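Local coordinates for protein uronate dehydrogenase (Agrobacterium tumefaciens, PDB 3RFX) that oxidises uronic acids with NAD as the electron acceptor, a uronate dehydrogenase built on a Rossmann fold, at residues V18-L23 with P43-V48; A97-G102 with D152-E157; F185-E190 with L222-K227. The protein carries 1 engineered substitution. All blocks are in the same frame, centred on the assembly; numbering follows the deposited sequence.

Interaction 1. Residues V18-L23 with P43-V48; sequences VMRERL and PNEECV. With PO4 (phosphate ion), chain F.
R20 reaches from the helix to the edge strand and takes hold of E45 side-on, with NE and one terminal nitrogen each bonded to a different carboxylate oxygen. R20 NE donates to E45 OE2 at 2.9 Å, and R20 NH2 meets E45 OE1 at 2.8 Å, with N-H...O angles of about 160° in both bonds. Both oxygens lie close to the guanidinium plane, OE1 at its edge, yet the carboxylate is turned 52° against that plane, and each donor therefore comes from above the carboxylate. The arginine can span the gap because its chain is extended from CG to NE, with CG opposite the backbone N (chi1 177°).

The acceptors of E45 are shared further. A water lies 2.5 Å from E45 OE2 and 2.8 Å from the backbone R20 O, giving a proton to each and so tying the end of the salt bridge back to the turn of helix that carries it. OE1 is also hydrogen-bonded to the backbone N of G42, while R20 NH2 has a further acceptor in the carbonyl of D39. C47 SG lies obliquely beside the guanidinium, 3.6 Å from R20 NH2, and L32 of the adjacent strand packs against both R20 and E45.

On another side of the helix, R22 NH1 donates to O3 of a phosphate ion, 3.3 Å away, probably a guest from the crystallisation liquor. H182 binds the same ion, and R22 NH2 pairs with D183.

The contact thus fastens helix 14-22, the first of the Rossmann fold, to the outermost strand 45-49 by a charged grip at the surface. With two nitrogens committed to two oxygens, rotation of either group should be restricted, and the arginine would be expected to keep the carboxylate ionised.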
loop_
_atom_site.group_PDB
_atom_site.type_symbol
_atom_site.label_atom_id
_atom_site.label_comp_id
_atom_site.label_asym_id
_atom_site.label_seq_id
_atom_site.Cartn_x
_atom_site.Cartn_y
_atom_site.Cartn_z
ATOM N N VAL A 18 -1.997 -40.241 7.870
ATOM C CA VAL A 18 -1.408 -39.513 8.983
ATOM C C VAL A 18 -2.477 -38.919 9.904
ATOM O O VAL A 18 -2.387 -39.034 11.127
ATOM C CB VAL A 18 -0.508 -38.358 8.486
ATOM C CG1 VAL A 18 -0.161 -37.419 9.639
ATOM C CG2 VAL A 18 0.745 -38.907 7.822
ATOM N N MET A 19 -3.474 -38.268 9.315
ATOM C CA MET A 19 -4.486 -37.570 10.110
ATOM C C MET A 19 -5.427 -38.563 10.809
ATOM O O MET A 19 -5.914 -38.302 11.906
ATOM C CB MET A 19 -5.266 -36.576 9.244
ATOM C CG MET A 19 -4.437 -35.375 8.781
ATOM S SD MET A 19 -3.625 -34.535 10.156
ATOM C CE MET A 19 -2.644 -33.314 9.276
ATOM N N ARG A 20 -5.659 -39.708 10.178
ATOM C CA ARG A 20 -6.445 -40.762 10.817
ATOM C C ARG A 20 -5.878 -41.106 12.195
ATOM O O ARG A 20 -6.627 -41.345 13.144
ATOM C CB ARG A 20 -6.523 -42.006 9.925
ATOM C CG ARG A 20 -7.282 -43.174 10.560
ATOM C CD ARG A 20 -7.465 -44.311 9.564
ATOM N NE ARG A 20 -8.228 -45.421 10.131
ATOM C CZ ARG A 20 -8.734 -46.421 9.413
ATOM N NH1 ARG A 20 -8.565 -46.446 8.096
ATOM N NH2 ARG A 20 -9.417 -47.391 10.011
ATOM N N GLU A 21 -4.552 -41.117 12.312
ATOM C CA GLU A 21 -3.914 -41.346 13.599
ATOM C C GLU A 21 -3.832 -40.079 14.457
ATOM O O GLU A 21 -4.192 -40.094 15.638
ATOM C CB GLU A 21 -2.511 -41.934 13.418
ATOM C CG GLU A 21 -1.597 -41.666 14.605
ATOM C CD GLU A 21 -0.137 -41.950 14.305
ATOM O OE1 GLU A 21 0.140 -42.724 13.362
ATOM O OE2 GLU A 21 0.734 -41.397 15.017
ATOM N N ARG A 22 -3.359 -38.984 13.862
ATOM C CA ARG A 22 -3.033 -37.784 14.635
ATOM C C ARG A 22 -4.251 -37.005 15.152
ATOM O O ARG A 22 -4.168 -36.348 16.194
ATOM C CB ARG A 22 -2.129 -36.850 13.822
ATOM C CG ARG A 22 -0.730 -37.395 13.543
ATOM C CD ARG A 22 0.072 -37.578 14.824
ATOM N NE ARG A 22 0.223 -36.329 15.570
ATOM C CZ ARG A 22 1.181 -35.431 15.348
ATOM N NH1 ARG A 22 2.079 -35.630 14.386
ATOM N NH2 ARG A 22 1.238 -34.327 16.084
ATOM N N LEU A 23 -5.365 -37.062 14.428
ATOM C CA LEU A 23 -6.560 -36.292 14.819
ATOM C C LEU A 23 -7.537 -37.080 15.693
ATOM O O LEU A 23 -8.580 -36.557 16.089
ATOM C CB LEU A 23 -7.296 -35.760 13.584
ATOM C CG LEU A 23 -6.465 -34.875 12.648
ATOM C CD1 LEU A 23 -7.335 -34.331 11.531
ATOM C CD2 LEU A 23 -5.804 -33.757 13.427
ATOM N N PRO A 43 -11.936 -49.273 17.130
ATOM C CA PRO A 43 -12.748 -48.603 18.145
ATOM C C PRO A 43 -12.733 -47.095 17.904
ATOM O O PRO A 43 -11.673 -46.531 17.611
ATOM C CB PRO A 43 -12.016 -48.926 19.452
ATOM C CG PRO A 43 -11.169 -50.114 19.147
ATOM C CD PRO A 43 -10.788 -49.986 17.713
ATOM N N ASN A 44 -13.892 -46.459 18.013
ATOM C CA ASN A 44 -13.993 -45.010 17.862
ATOM C C ASN A 44 -13.787 -44.539 16.426
ATOM O O ASN A 44 -13.476 -43.374 16.191
ATOM C CB ASN A 44 -13.007 -44.300 18.791
ATOM C CG ASN A 44 -13.193 -44.690 20.247
ATOM O OD1 ASN A 44 -14.290 -45.059 20.668
ATOM N ND2 ASN A 44 -12.117 -44.607 21.025
ATOM N N GLU A 45 -13.961 -45.444 15.469
ATOM C CA GLU A 45 -13.846 -45.085 14.062
ATOM C C GLU A 45 -15.062 -45.537 13.280
ATOM O O GLU A 45 -15.671 -46.556 13.598
ATOM C CB GLU A 45 -12.605 -45.715 13.427
ATOM C CG GLU A 45 -11.276 -45.098 13.829
ATOM C CD GLU A 45 -10.116 -45.708 13.055
ATOM O OE1 GLU A 45 -10.226 -46.884 12.644
ATOM O OE2 GLU A 45 -9.100 -45.015 12.845
ATOM N N GLU A 46 -15.404 -44.771 12.251
ATOM C CA GLU A 46 -16.369 -45.192 11.252
ATOM C C GLU A 46 -15.671 -45.051 9.915
ATOM O O GLU A 46 -14.959 -44.072 9.696
ATOM C CB GLU A 46 -17.623 -44.312 11.289
ATOM C CG GLU A 46 -18.418 -44.419 12.587
ATOM C CD GLU A 46 -19.473 -43.325 12.740
ATOM O OE1 GLU A 46 -19.509 -42.388 11.910
ATOM O OE2 GLU A 46 -20.261 -43.396 13.706
ATOM N N CYS A 47 -15.843 -46.024 9.027
ATOM C CA CYS A 47 -15.218 -45.939 7.711
ATOM C C CYS A 47 -16.264 -45.935 6.607
ATOM O O CYS A 47 -17.204 -46.725 6.620
ATOM C CB CYS A 47 -14.196 -47.064 7.498
ATOM S SG CYS A 47 -12.677 -46.863 8.457
ATOM N N VAL A 48 -16.089 -45.036 5.648
ATOM C CA VAL A 48 -17.064 -44.850 4.594
ATOM C C VAL A 48 -16.386 -44.835 3.234
ATOM O O VAL A 48 -15.327 -44.234 3.067
ATOM C CB VAL A 48 -17.838 -43.528 4.793
ATOM C CG1 VAL A 48 -18.671 -43.207 3.566
ATOM C CG2 VAL A 48 -18.701 -43.608 6.039
HETATM P P PO4 F . 3.971 -38.746 12.248
HETATM O O1 PO4 F . 4.833 -37.700 11.582
HETATM O O2 PO4 F . 4.539 -39.068 13.609
HETATM O O3 PO4 F . 2.566 -38.221 12.412
HETATM O O4 PO4 F . 3.941 -39.992 11.396
HETATM O O HOH W 1 -8.191 -43.266 14.425
#

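Interaction 2. Residues A97-G102 with D152-E157; sequences AARAHG and DKFGQE. With PO4 (phosphate ion), chain E.
R99 carries CG anti to its backbone N (chi1 -177°) and then bends at chi3, which lays its CD over the ring of F154. R99 CD stands 3.5 Å from the centroid of the F154 ring and only 7° off the normal, a CH-pi contact with CD almost straight above the ring centre. Beyond CD the guanidinium continues past the ring at a shallow tilt of 20° to it, with R99 NE 4.1 Å from F154 CZ. The opposite face of the ring is backed by K153 CG, offset toward the rim, so the phenyl group is sandwiched between two aliphatic segments of basic side chains.

Q156, also bent, at chi2, brings its amide to the end of helix 80-100, where Q156 OE1 lies 3.5 Å from A98 CB. Its NE2 donates to the backbone E157 O at 3.1 Å, from above the carbonyl plane, and also to the carbonyl of P104, which holds the amide in place. G155, with positive phi, ends helix 135-154 and turns the chain toward strand 158-163.

The contact joins the C-terminal ends of helices 80-100 and 135-154 of the Rossmann fold. I263 of the second subunit packs on both R99 and F154, placing the pair at a subunit interface. Just past helix 80-100, H101 ND1 donates to O1 of a phosphate ion, probably from the crystallisation liquor, at 2.6 Å, and H101 NE2 is hydrogen-bonded to N59 OD1.

No hydrogen bond crosses between the two segments. The arginine contributes its methylene to the phenyl face while its charge is answered by E96 of its own helix, and the glutamine's amide protons go to backbone carbonyls; between these two segments the contact therefore rests on dispersion and CH-pi contact, with hydrogen bonds supplied by the adjoining Q103 and P104.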
loop_
_atom_site.group_PDB
_atom_site.type_symbol
_atom_site.label_atom_id
_atom_site.label_comp_id
_atom_site.label_asym_id
_atom_site.label_seq_id
_atom_site.Cartn_x
_atom_site.Cartn_y
_atom_site.Cartn_z
ATOM N N ALA A 97 -23.724 -30.481 1.110
ATOM C CA ALA A 97 -23.969 -31.430 2.185
ATOM C C ALA A 97 -23.777 -30.774 3.546
ATOM O O ALA A 97 -24.559 -30.992 4.478
ATOM C CB ALA A 97 -23.073 -32.638 2.043
ATOM N N ALA A 98 -22.735 -29.962 3.667
ATOM C CA ALA A 98 -22.497 -29.253 4.912
ATOM C C ALA A 98 -23.653 -28.291 5.183
ATOM O O ALA A 98 -24.104 -28.149 6.317
ATOM C CB ALA A 98 -21.164 -28.494 4.855
ATOM N N ARG A 99 -24.126 -27.631 4.136
ATOM C CA ARG A 99 -25.178 -26.629 4.295
ATOM C C ARG A 99 -26.467 -27.298 4.796
ATOM O O ARG A 99 -27.254 -26.695 5.531
ATOM C CB ARG A 99 -25.425 -25.899 2.976
ATOM C CG ARG A 99 -26.467 -24.790 3.081
ATOM C CD ARG A 99 -26.499 -23.911 1.843
ATOM N NE ARG A 99 -27.077 -24.577 0.676
ATOM C CZ ARG A 99 -28.381 -24.627 0.420
ATOM N NH1 ARG A 99 -29.246 -24.051 1.257
ATOM N NH2 ARG A 99 -28.824 -25.249 -0.670
ATOM N N ALA A 100 -26.653 -28.558 4.412
ATOM C CA ALA A 100 -27.836 -29.324 4.802
ATOM C C ALA A 100 -27.725 -29.941 6.194
ATOM O O ALA A 100 -28.722 -30.408 6.748
ATOM C CB ALA A 100 -28.128 -30.406 3.757
ATOM N N HIS A 101 -26.523 -29.937 6.769
ATOM C CA HIS A 101 -26.294 -30.609 8.042
ATOM C C HIS A 101 -25.571 -29.774 9.101
ATOM O O HIS A 101 -24.671 -30.266 9.778
ATOM C CB HIS A 101 -25.582 -31.957 7.822
ATOM C CG HIS A 101 -26.401 -32.937 7.040
ATOM N ND1 HIS A 101 -27.404 -33.690 7.613
ATOM C CD2 HIS A 101 -26.404 -33.248 5.722
ATOM C CE1 HIS A 101 -27.974 -34.440 6.685
ATOM N NE2 HIS A 101 -27.386 -34.190 5.529
ATOM N N GLY A 102 -25.977 -28.518 9.255
ATOM C CA GLY A 102 -25.512 -27.715 10.374
ATOM C C GLY A 102 -24.238 -26.920 10.125
ATOM O O GLY A 102 -23.693 -26.316 11.053
ATOM N N ASP A 152 -19.934 -15.899 2.634
ATOM C CA ASP A 152 -20.678 -14.637 2.520
ATOM C C ASP A 152 -22.193 -14.849 2.463
ATOM O O ASP A 152 -22.958 -14.026 2.961
ATOM C CB ASP A 152 -20.244 -13.839 1.295
ATOM C CG ASP A 152 -18.925 -13.121 1.503
ATOM O OD1 ASP A 152 -18.677 -12.632 2.630
ATOM O OD2 ASP A 152 -18.145 -13.034 0.527
ATOM N N LYS A 153 -22.625 -15.945 1.847
ATOM C CA LYS A 153 -24.057 -16.159 1.626
ATOM C C LYS A 153 -24.758 -16.841 2.807
ATOM O O LYS A 153 -25.901 -16.501 3.133
ATOM C CB LYS A 153 -24.299 -16.931 0.314
ATOM C CG LYS A 153 -25.771 -17.054 -0.113
ATOM C CD LYS A 153 -25.904 -17.702 -1.504
ATOM C CE LYS A 153 -25.395 -16.796 -2.620
ATOM N NZ LYS A 153 -26.242 -15.597 -2.900
ATOM N N PHE A 154 -24.073 -17.785 3.449
ATOM C CA PHE A 154 -24.687 -18.647 4.461
ATOM C C PHE A 154 -23.944 -18.653 5.792
ATOM O O PHE A 154 -24.445 -19.178 6.788
ATOM C CB PHE A 154 -24.774 -20.092 3.950
ATOM C CG PHE A 154 -25.556 -20.238 2.686
ATOM C CD1 PHE A 154 -26.932 -20.057 2.685
ATOM C CD2 PHE A 154 -24.920 -20.564 1.496
ATOM C CE1 PHE A 154 -27.654 -20.198 1.518
ATOM C CE2 PHE A 154 -25.631 -20.703 0.330
ATOM C CZ PHE A 154 -27.004 -20.523 0.335
ATOM N N GLY A 155 -22.739 -18.089 5.816
ATOM C CA GLY A 155 -21.952 -18.075 7.035
ATOM C C GLY A 155 -21.140 -19.340 7.287
ATOM O O GLY A 155 -20.563 -19.516 8.360
ATOM N N GLN A 156 -21.104 -20.235 6.307
ATOM C CA GLN A 156 -20.272 -21.439 6.412
ATOM C C GLN A 156 -18.799 -21.027 6.579
ATOM O O GLN A 156 -18.286 -20.252 5.776
ATOM C CB GLN A 156 -20.438 -22.288 5.147
ATOM C CG GLN A 156 -19.423 -23.437 5.002
ATOM C CD GLN A 156 -19.662 -24.566 5.983
ATOM O OE1 GLN A 156 -20.732 -25.177 5.978
ATOM N NE2 GLN A 156 -18.667 -24.855 6.828
ATOM N N GLU A 157 -18.130 -21.529 7.613
ATOM C CA GLU A 157 -16.735 -21.163 7.870
ATOM C C GLU A 157 -15.756 -22.229 7.376
ATOM O O GLU A 157 -15.975 -23.431 7.565
ATOM C CB GLU A 157 -16.508 -20.903 9.363
ATOM C CG GLU A 157 -17.345 -19.741 9.914
ATOM C CD GLU A 157 -17.037 -19.448 11.373
ATOM O OE1 GLU A 157 -17.420 -20.261 12.236
ATOM O OE2 GLU A 157 -16.389 -18.421 11.655
HETATM P P PO4 E . -28.234 -32.922 11.024
HETATM O O1 PO4 E . -28.794 -32.731 9.638
HETATM O O2 PO4 E . -27.955 -31.573 11.641
HETATM O O3 PO4 E . -29.261 -33.635 11.872
HETATM O O4 PO4 E . -26.956 -33.742 10.945
#

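Interaction 3. Residues F185-E190 with L222-K227; sequences FVSLIE and LGWKPK
L188 lies against one face of the W224 indole, and S187 meets the same ring at its edge. L188 CB sits over the five-membered ring, 3.9 Å from its centroid and 21° off the normal, in a CH-pi contact displaced toward the rim. Farther along the indole, L188 CD1 is 3.7 Å from W224 CE3, so the leucine follows the ring from the pyrrole part to the benzo part. The single polar link is the bond from W224 NE1 to S187 OG, 2.9 Å long and somewhat bent, with an N-H...O angle of 146°. The serine oxygen lies almost exactly in the indole plane, in which the N-H also lies.

Several features position these groups. S187 turns OG between its backbone N and carbonyl carbon (chi1 66°), where it can face the indole and also bond to the carbonyl of D184 one turn earlier. W224 is clasped from behind by P226, whose CD stands 3.7 Å above the face opposite L188. L222 approaches more loosely, its CD2 4.1 Å from L188 CD1, and packs with A191 of the same helix. The backbone of the loop is anchored at two points: R194 donates to the carbonyl of L222, and D184 accepts from the backbone N of K227. The tryptophan is thereby fixed on both faces and at its nitrogen, with its one donor satisfied.

The joint binds the long loop between strand 202-205 and helix 234-238 to one flank of helix 182-194. Inward, L188 also rests on V161 of strand 158-163, while F185 reaches I163 of that strand as well as L15 of helix 14-22. Helix 182-194 is consequently wedged between the W224 loop, the parallel sheet and the first helix.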
loop_
_atom_site.group_PDB
_atom_site.type_symbol
_atom_site.label_atom_id
_atom_site.label_comp_id
_atom_site.label_asym_id
_atom_site.label_seq_id
_atom_site.Cartn_x
_atom_site.Cartn_y
_atom_site.Cartn_z
ATOM N N PHE A 185 0.796 -28.993 10.921
ATOM C CA PHE A 185 -0.510 -29.089 10.282
ATOM C C PHE A 185 -1.537 -29.534 11.332
ATOM O O PHE A 185 -2.649 -29.012 11.392
ATOM C CB PHE A 185 -0.474 -30.043 9.082
ATOM C CG PHE A 185 -1.656 -29.917 8.161
ATOM C CD1 PHE A 185 -2.666 -28.991 8.408
ATOM C CD2 PHE A 185 -1.762 -30.725 7.045
ATOM C CE1 PHE A 185 -3.750 -28.883 7.565
ATOM C CE2 PHE A 185 -2.852 -30.622 6.192
ATOM C CZ PHE A 185 -3.849 -29.697 6.454
ATOM N N VAL A 186 -1.146 -30.476 12.182
ATOM C CA VAL A 186 -2.025 -30.912 13.261
ATOM C C VAL A 186 -2.384 -29.748 14.190
ATOM O O VAL A 186 -3.553 -29.550 14.517
ATOM C CB VAL A 186 -1.421 -32.076 14.056
ATOM C CG1 VAL A 186 -2.263 -32.366 15.308
ATOM C CG2 VAL A 186 -1.340 -33.314 13.159
ATOM N N SER A 187 -1.389 -28.974 14.606
ATOM C CA SER A 187 -1.665 -27.850 15.494
ATOM C C SER A 187 -2.518 -26.785 14.802
ATOM O O SER A 187 -3.338 -26.128 15.448
ATOM C CB SER A 187 -0.376 -27.246 16.057
ATOM O OG SER A 187 0.384 -26.650 15.025
ATOM N N LEU A 188 -2.350 -26.617 13.493
ATOM C CA LEU A 188 -3.191 -25.663 12.764
ATOM C C LEU A 188 -4.647 -26.120 12.797
ATOM O O LEU A 188 -5.565 -25.327 13.040
ATOM C CB LEU A 188 -2.724 -25.506 11.308
ATOM C CG LEU A 188 -3.685 -24.702 10.423
ATOM C CD1 LEU A 188 -3.814 -23.261 10.932
ATOM C CD2 LEU A 188 -3.262 -24.734 8.955
ATOM N N ILE A 189 -4.861 -27.408 12.544
ATOM C CA ILE A 189 -6.211 -27.967 12.568
ATOM C C ILE A 189 -6.857 -27.783 13.947
ATOM O O ILE A 189 -8.026 -27.411 14.041
ATOM C CB ILE A 189 -6.224 -29.450 12.127
ATOM C CG1 ILE A 189 -5.943 -29.546 10.621
ATOM C CG2 ILE A 189 -7.563 -30.110 12.463
ATOM C CD1 ILE A 189 -5.621 -30.943 10.146
ATOM N N GLU A 190 -6.090 -28.006 15.009
ATOM C CA GLU A 190 -6.599 -27.789 16.366
ATOM C C GLU A 190 -6.982 -26.322 16.604
ATOM O O GLU A 190 -8.021 -26.022 17.203
ATOM C CB GLU A 190 -5.587 -28.281 17.407
ATOM C CG GLU A 190 -5.352 -29.793 17.292
ATOM C CD GLU A 190 -4.162 -30.290 18.090
ATOM O OE1 GLU A 190 -3.282 -29.472 18.445
ATOM O OE2 GLU A 190 -4.100 -31.513 18.346
ATOM N N LEU A 222 -5.866 -15.949 15.191
ATOM C CA LEU A 222 -6.094 -17.375 15.417
ATOM C C LEU A 222 -5.173 -17.948 16.500
ATOM O O LEU A 222 -5.476 -18.977 17.114
ATOM C CB LEU A 222 -5.923 -18.151 14.100
ATOM C CG LEU A 222 -6.395 -19.603 14.071
ATOM C CD1 LEU A 222 -7.919 -19.656 14.215
ATOM C CD2 LEU A 222 -5.944 -20.309 12.786
ATOM N N GLY A 223 -4.046 -17.284 16.727
ATOM C CA GLY A 223 -3.115 -17.676 17.769
ATOM C C GLY A 223 -2.302 -18.918 17.429
ATOM O O GLY A 223 -1.762 -19.565 18.316
ATOM N N TRP A 224 -2.219 -19.246 16.145
ATOM C CA TRP A 224 -1.428 -20.394 15.696
ATOM C C TRP A 224 -0.060 -19.958 15.201
ATOM O O TRP A 224 0.044 -19.174 14.254
ATOM C CB TRP A 224 -2.157 -21.169 14.590
ATOM C CG TRP A 224 -1.298 -22.235 13.945
ATOM C CD1 TRP A 224 -0.912 -23.427 14.496
ATOM C CD2 TRP A 224 -0.708 -22.188 12.636
ATOM N NE1 TRP A 224 -0.116 -24.124 13.608
ATOM C CE2 TRP A 224 0.016 -23.388 12.459
ATOM C CE3 TRP A 224 -0.723 -21.247 11.599
ATOM C CZ2 TRP A 224 0.719 -23.672 11.287
ATOM C CZ3 TRP A 224 -0.022 -21.531 10.428
ATOM C CH2 TRP A 224 0.684 -22.740 10.284
ATOM N N LYS A 225 0.980 -20.459 15.854
ATOM C CA LYS A 225 2.369 -20.235 15.438
ATOM C C LYS A 225 3.043 -21.587 15.205
ATOM O O LYS A 225 3.231 -22.355 16.146
ATOM C CB LYS A 225 3.146 -19.488 16.525
ATOM C CG LYS A 225 2.615 -18.098 16.861
ATOM C CD LYS A 225 3.037 -17.055 15.830
ATOM C CE LYS A 225 2.544 -15.672 16.242
ATOM N NZ LYS A 225 3.237 -14.565 15.529
ATOM N N PRO A 226 3.407 -21.889 13.954
ATOM C CA PRO A 226 4.099 -23.167 13.723
ATOM C C PRO A 226 5.441 -23.213 14.452
ATOM O O PRO A 226 6.042 -22.167 14.689
ATOM C CB PRO A 226 4.294 -23.205 12.203
ATOM C CG PRO A 226 4.127 -21.795 11.739
ATOM C CD PRO A 226 3.221 -21.107 12.720
ATOM N N LYS A 227 5.904 -24.410 14.803
ATOM C CA LYS A 227 7.090 -24.557 15.642
ATOM C C LYS A 227 8.282 -25.204 14.924
ATOM O O LYS A 227 9.423 -25.039 15.345
ATOM C CB LYS A 227 6.757 -25.373 16.899
ATOM C CG LYS A 227 5.658 -24.767 17.762
ATOM C CD LYS A 227 6.034 -23.356 18.204
ATOM C CE LYS A 227 4.887 -22.670 18.944
ATOM N NZ LYS A 227 5.283 -21.306 19.386
#

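Overall arrangement
From the N terminus, interaction 1 comes first, closing the short path from helix 14-22 through strand 30-34 to the edge strand 45-49. Interaction 2 then closes a longer loop, from the end of helix 80-100 through strand 105-111 to the end of helix 135-154. Interaction 3 closes the last, from helix 182-194 through strand 202-205 to the loop at 222-227. The three follow in series, neither nesting nor crossing. Interactions 1 and 3 touch where M19 CE packs 3.5 Å from F185 CD2, joining helices 14-22 and 182-194. Interaction 2 stands apart, its nearest atoms about 12 Å from interaction 1 and about 9 Å from interaction 3.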